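PDB 5U5I: HTPA Reductase from Selaginella moellendorffii, which probably catalyses the NAD(P)H-dependent reduction of 4-hydroxy-tetrahydrodipicolinate to tetrahydrodipicolinate in the diaminopimelate route to lysine. Local coordinates for residues A138-A143 with L179-L184; T158-S163 with T202-P207. All blocks are in the same frame, centred on the assembly; numbering follows the deposited sequence.

Contact 1 (A138-A143 with L179-L184); sequences AMEIMA and LRKLGL
Leu182 and Ala143 form the apolar centre of this helix-to-helix contact. Their CA atoms lie 5.0 Å apart, and the small Ala143 lets the backbones come this close. Ala143 CB rests on Leu182 CG at 3.7 Å and on Lys181 CB at the same distance. The two methyls of Leu182 divide the work. Leu182 CD2 lies against the backbone of helix 130-145, 3.6 Å from Ala143 CA. Leu182 CD1 meets the terminal methyl of the selenomethionine Met142, and the distance from Met142 CE to Leu182 CD1, 3.5 Å, is tight for two carbons. These two side chains cross at about a right angle. The bend at chi3 of Met142 (69°) turns CE back toward the leucine.

The polar part is a salt bridge at the outer side. Lys181 NZ gives a hydrogen bond of 3.1 Å to the syn lone pair of Glu140 OE2. Lys181 is extended beyond CG and carries its ammonium past Ala143 to the glutamate. Glu140 is bent at chi2 (57°), which carries its carboxylate back toward the lysine, while OE1 bonds to Ser178 OG. A glutamine in place of Glu140 would probably leave the Lys181 ammonium without its negative mate.

Gly183 ends helix 170-181 in a Schellman motif, with positive phi. Phe150, in the loop after helix 130-145, touches Met142 and Leu184. Leu179 and Leu184 pack on Leu155 of strand 154-161. On helix 130-145, Met139 and Met142 also pack against Met139 and Ala138 of the second subunit, placing this helix at the dimer interface.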
loop_
_atom_site.group_PDB
_atom_site.type_symbol
_atom_site.label_atom_id
_atom_site.label_comp_id
_atom_site.label_asym_id
_atom_site.label_seq_id
_atom_site.Cartn_x
_atom_site.Cartn_y
_atom_site.Cartn_z
ATOM N N ALA B 138 -1.299 4.577 -0.666
ATOM C CA ALA B 138 -1.664 3.163 -0.819
ATOM C C ALA B 138 -1.847 2.475 0.530
ATOM O O ALA B 138 -2.759 1.666 0.690
ATOM C CB ALA B 138 -0.628 2.395 -1.651
HETATM N N MSE B 139 -0.965 2.794 1.475
HETATM C CA MSE B 139 -1.017 2.239 2.827
HETATM C C MSE B 139 -2.204 2.780 3.580
HETATM O O MSE B 139 -2.875 2.025 4.265
HETATM C CB MSE B 139 0.265 2.513 3.615
HETATM C CG MSE B 139 1.525 1.906 3.002
HETATM SE SE MSE B 139 1.499 -0.069 3.062
HETATM C CE MSE B 139 0.641 -0.409 1.318
ATOM N N GLU B 140 -2.471 4.083 3.454
ATOM C CA GLU B 140 -3.631 4.708 4.086
ATOM C C GLU B 140 -4.953 4.191 3.498
ATOM O O GLU B 140 -5.927 4.017 4.218
ATOM C CB GLU B 140 -3.538 6.246 3.974
ATOM C CG GLU B 140 -4.648 7.056 4.653
ATOM C CD GLU B 140 -4.834 6.798 6.165
ATOM O OE1 GLU B 140 -3.992 6.138 6.835
ATOM O OE2 GLU B 140 -5.858 7.286 6.713
ATOM N N ILE B 141 -4.978 3.973 2.191
ATOM C CA ILE B 141 -6.136 3.360 1.522
ATOM C C ILE B 141 -6.436 1.965 2.080
ATOM O O ILE B 141 -7.599 1.650 2.318
ATOM C CB ILE B 141 -5.918 3.292 -0.010
ATOM C CG1 ILE B 141 -6.150 4.679 -0.627
ATOM C CG2 ILE B 141 -6.828 2.257 -0.685
ATOM C CD1 ILE B 141 -5.495 4.866 -1.989
HETATM N N MSE B 142 -5.389 1.156 2.269
HETATM C CA MSE B 142 -5.505 -0.199 2.805
HETATM C C MSE B 142 -6.096 -0.162 4.197
HETATM O O MSE B 142 -6.985 -0.966 4.519
HETATM C CB MSE B 142 -4.132 -0.885 2.831
HETATM C CG MSE B 142 -4.219 -2.387 3.087
HETATM SE SE MSE B 142 -2.577 -3.321 2.461
HETATM C CE MSE B 142 -1.294 -2.623 3.777
ATOM N N ALA B 143 -5.611 0.770 5.021
ATOM C CA ALA B 143 -6.075 0.943 6.402
ATOM C C ALA B 143 -7.502 1.483 6.544
ATOM O O ALA B 143 -8.212 1.064 7.456
ATOM C CB ALA B 143 -5.114 1.831 7.172
ATOM N N LEU B 179 -0.457 1.829 9.407
ATOM C CA LEU B 179 -0.221 0.464 9.848
ATOM C C LEU B 179 -0.864 0.164 11.198
ATOM O O LEU B 179 -1.387 -0.945 11.391
ATOM C CB LEU B 179 1.275 0.156 9.850
ATOM C CG LEU B 179 1.878 0.107 8.440
ATOM C CD1 LEU B 179 3.383 -0.053 8.529
ATOM C CD2 LEU B 179 1.269 -0.996 7.583
ATOM N N ARG B 180 -0.866 1.143 12.110
ATOM C CA ARG B 180 -1.610 1.019 13.376
ATOM C C ARG B 180 -3.117 0.805 13.166
ATOM O O ARG B 180 -3.725 -0.002 13.871
ATOM C CB ARG B 180 -1.342 2.205 14.333
ATOM C CG ARG B 180 -0.000 2.103 15.064
ATOM C CD ARG B 180 0.158 3.089 16.217
ATOM N NE ARG B 180 0.374 4.434 15.707
ATOM C CZ ARG B 180 1.530 5.106 15.682
ATOM N NH1 ARG B 180 2.669 4.614 16.186
ATOM N NH2 ARG B 180 1.533 6.323 15.153
ATOM N N LYS B 181 -3.700 1.501 12.187
ATOM C CA LYS B 181 -5.106 1.273 11.800
ATOM C C LYS B 181 -5.335 -0.106 11.169
ATOM O O LYS B 181 -6.444 -0.643 11.232
ATOM C CB LYS B 181 -5.597 2.347 10.825
ATOM C CG LYS B 181 -5.896 3.704 11.438
ATOM C CD LYS B 181 -5.962 4.751 10.334
ATOM C CE LYS B 181 -6.612 6.028 10.802
ATOM N NZ LYS B 181 -6.489 7.092 9.763
ATOM N N LEU B 182 -4.290 -0.641 10.539
ATOM C CA LEU B 182 -4.261 -2.025 10.051
ATOM C C LEU B 182 -4.082 -3.101 11.133
ATOM O O LEU B 182 -4.061 -4.288 10.805
ATOM C CB LEU B 182 -3.189 -2.174 8.949
ATOM C CG LEU B 182 -3.592 -1.496 7.632
ATOM C CD1 LEU B 182 -2.390 -1.164 6.756
ATOM C CD2 LEU B 182 -4.598 -2.356 6.866
ATOM N N GLY B 183 -3.955 -2.697 12.401
ATOM C CA GLY B 183 -3.874 -3.621 13.536
ATOM C C GLY B 183 -2.474 -3.881 14.083
ATOM O O GLY B 183 -2.300 -4.737 14.962
ATOM N N LEU B 184 -1.471 -3.162 13.574
ATOM C CA LEU B 184 -0.112 -3.314 14.077
ATOM C C LEU B 184 0.046 -2.496 15.359
ATOM O O LEU B 184 -0.494 -1.399 15.470
ATOM C CB LEU B 184 0.929 -2.886 13.034
ATOM C CG LEU B 184 1.256 -3.841 11.883
ATOM C CD1 LEU B 184 1.633 -5.220 12.410
ATOM C CD2 LEU B 184 0.127 -3.947 10.871
#

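Contact 2 (T158-S163 with T202-P207)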
loop_
_atom_site.group_PDB
_atom_site.type_symbol
_atom_site.label_atom_id
_atom_site.label_comp_id
_atom_site.label_asym_id
_atom_site.label_seq_id
_atom_site.Cartn_x
_atom_site.Cartn_y
_atom_site.Cartn_z
ATOM N N THR B 158 12.645 0.188 9.580
ATOM C CA THR B 158 14.007 0.686 9.603
ATOM C C THR B 158 14.191 1.767 8.521
ATOM O O THR B 158 13.630 1.693 7.422
ATOM C CB THR B 158 15.057 -0.452 9.540
ATOM O OG1 THR B 158 16.371 0.115 9.455
ATOM C CG2 THR B 158 14.851 -1.363 8.351
ATOM N N GLU B 159 14.976 2.777 8.865
ATOM C CA GLU B 159 14.994 4.030 8.125
ATOM C C GLU B 159 16.419 4.604 8.116
ATOM O O GLU B 159 17.097 4.604 9.141
ATOM C CB GLU B 159 13.977 4.959 8.790
ATOM C CG GLU B 159 13.783 6.321 8.172
ATOM C CD GLU B 159 14.597 7.396 8.875
ATOM O OE1 GLU B 159 15.811 7.492 8.613
ATOM O OE2 GLU B 159 14.026 8.146 9.696
ATOM N N SER B 160 16.859 5.077 6.950
ATOM C CA SER B 160 18.196 5.637 6.779
ATOM C C SER B 160 18.185 6.939 5.974
ATOM O O SER B 160 17.704 6.977 4.843
ATOM C CB SER B 160 19.128 4.621 6.117
ATOM O OG SER B 160 20.427 5.157 5.946
ATOM N N HIS B 161 18.734 7.987 6.590
ATOM C CA HIS B 161 18.940 9.294 5.982
ATOM C C HIS B 161 20.373 9.753 6.321
ATOM O O HIS B 161 21.060 9.144 7.157
ATOM C CB HIS B 161 17.928 10.318 6.534
ATOM C CG HIS B 161 16.544 10.190 5.974
ATOM N ND1 HIS B 161 15.663 9.206 6.372
ATOM C CD2 HIS B 161 15.881 10.939 5.060
ATOM C CE1 HIS B 161 14.525 9.340 5.712
ATOM N NE2 HIS B 161 14.629 10.388 4.912
ATOM N N GLN B 162 20.811 10.826 5.671
ATOM C CA GLN B 162 22.106 11.441 5.974
ATOM C C GLN B 162 22.233 11.786 7.464
ATOM O O GLN B 162 21.244 12.158 8.108
ATOM C CB GLN B 162 22.397 12.657 5.069
ATOM C CG GLN B 162 21.497 13.885 5.216
ATOM C CD GLN B 162 20.147 13.779 4.513
ATOM O OE1 GLN B 162 19.943 12.962 3.609
ATOM N NE2 GLN B 162 19.207 14.609 4.943
ATOM N N SER B 163 23.451 11.636 7.987
ATOM C CA SER B 163 23.748 11.728 9.424
ATOM C C SER B 163 23.219 12.988 10.131
ATOM O O SER B 163 22.924 12.955 11.336
ATOM C CB SER B 163 25.268 11.654 9.637
ATOM O OG SER B 163 25.853 10.650 8.819
ATOM N N THR B 202 26.506 -1.082 4.218
ATOM C CA THR B 202 26.453 -2.554 4.267
ATOM C C THR B 202 25.033 -3.090 4.478
ATOM O O THR B 202 24.561 -3.927 3.703
ATOM C CB THR B 202 27.390 -3.139 5.350
ATOM O OG1 THR B 202 26.975 -2.697 6.649
ATOM C CG2 THR B 202 28.845 -2.730 5.098
ATOM N N ARG B 203 24.355 -2.594 5.512
ATOM C CA ARG B 203 23.011 -3.065 5.853
ATOM C C ARG B 203 21.927 -2.560 4.900
ATOM O O ARG B 203 21.031 -3.325 4.543
ATOM C CB ARG B 203 22.647 -2.691 7.294
ATOM C CG ARG B 203 21.342 -3.314 7.765
ATOM C CD ARG B 203 20.963 -2.853 9.157
ATOM N NE ARG B 203 19.550 -3.102 9.449
ATOM C CZ ARG B 203 18.953 -2.817 10.608
ATOM N NH1 ARG B 203 17.656 -3.080 10.764
ATOM N NH2 ARG B 203 19.637 -2.274 11.615
HETATM N N MSE B 204 21.981 -1.284 4.514
HETATM C CA MSE B 204 20.880 -0.668 3.745
HETATM C C MSE B 204 21.134 -0.552 2.256
HETATM O O MSE B 204 20.198 -0.278 1.499
HETATM C CB MSE B 204 20.506 0.710 4.307
HETATM C CG MSE B 204 20.239 0.750 5.812
HETATM SE SE MSE B 204 18.584 -0.212 6.298
HETATM C CE MSE B 204 17.218 0.988 5.549
ATOM N N GLY B 205 22.372 -0.761 1.810
ATOM C CA GLY B 205 22.719 -0.643 0.389
ATOM C C GLY B 205 22.765 0.782 -0.157
ATOM O O GLY B 205 22.554 0.996 -1.349
ATOM N N VAL B 206 23.057 1.756 0.704
ATOM C CA VAL B 206 23.177 3.155 0.287
ATOM C C VAL B 206 24.531 3.315 -0.422
ATOM O O VAL B 206 25.556 3.055 0.194
ATOM C CB VAL B 206 23.115 4.126 1.497
ATOM C CG1 VAL B 206 23.288 5.579 1.044
ATOM C CG2 VAL B 206 21.811 3.966 2.267
ATOM N N PRO B 207 24.544 3.737 -1.710
ATOM C CA PRO B 207 25.840 3.985 -2.365
ATOM C C PRO B 207 26.644 5.096 -1.679
ATOM O O PRO B 207 26.059 6.051 -1.155
ATOM C CB PRO B 207 25.449 4.415 -3.788
ATOM C CG PRO B 207 24.059 3.933 -3.984
ATOM C CD PRO B 207 23.422 4.003 -2.628
#
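This is a loose van der Waals contact between a sheet strand and the loop that leaves helix 197-202. Residues 158-160 belong to strand 154-161 of the mixed sheet. No hydrogen bond joins the two segments.

The selenomethionine Met204 is the main bridge. Its chain folds at chi2 and chi3 (-69° and -70°), which brings CE of Met204 to 4.1 Å from both Thr158 O and Ser160 CB. Met204 SE comes tip to tip with Thr158 OG1 at 3.9 Å. Met204 CG sits 4.0 Å from Ser160 CB. Arg203 and Thr158 approach from opposite directions, and Thr158 OG1 lies over one face of the guanidinium, 3.7 Å from Arg203 NH1. That hydroxyl is buried without a polar partner. Arg203 NH2 pairs with Glu199. Val206 CG2 touches Ser160 OG at 4.1 Å, while that hydroxyl bonds to His214 NE2.

Glu159 points to the other side of the strand. His161 ND1 donates to Glu159 OE1 at 2.8 Å. OE1 lies close to the His161 ring plane, while the N-H comes from above the Glu159 carboxylate plane. Arg195 forms a salt bridge to the same oxygen.

Strand 154-161 runs between strands 192-194 and 214-222. Gly205, with positive phi (73°), turns the chain out of helix 197-202. The contact is plain packing of a helix-to-strand connection against one face of the mixed sheet in the C-terminal domain of the DapB family.

Both contacts lie in the C-terminal family region, and their segments alternate along the chain. Strand 154-161 connects them in sequence: it follows helix 130-145 and precedes helix 170-181, the two helices of contact 1, and residues 158-160 of it take part in contact 2. Contact 1 therefore joins the helices before and after this strand, while contact 2 packs a later loop on the strand itself. Their centres are 25 Å apart, and their nearest atoms about 9 Å, so they do not touch. Contact 1 adjoins the second subunit; contact 2 meets no other chain. Both are away from the annotated NAD-binding residues, though the Glu159 side chain is about 12 Å from a bound NAD.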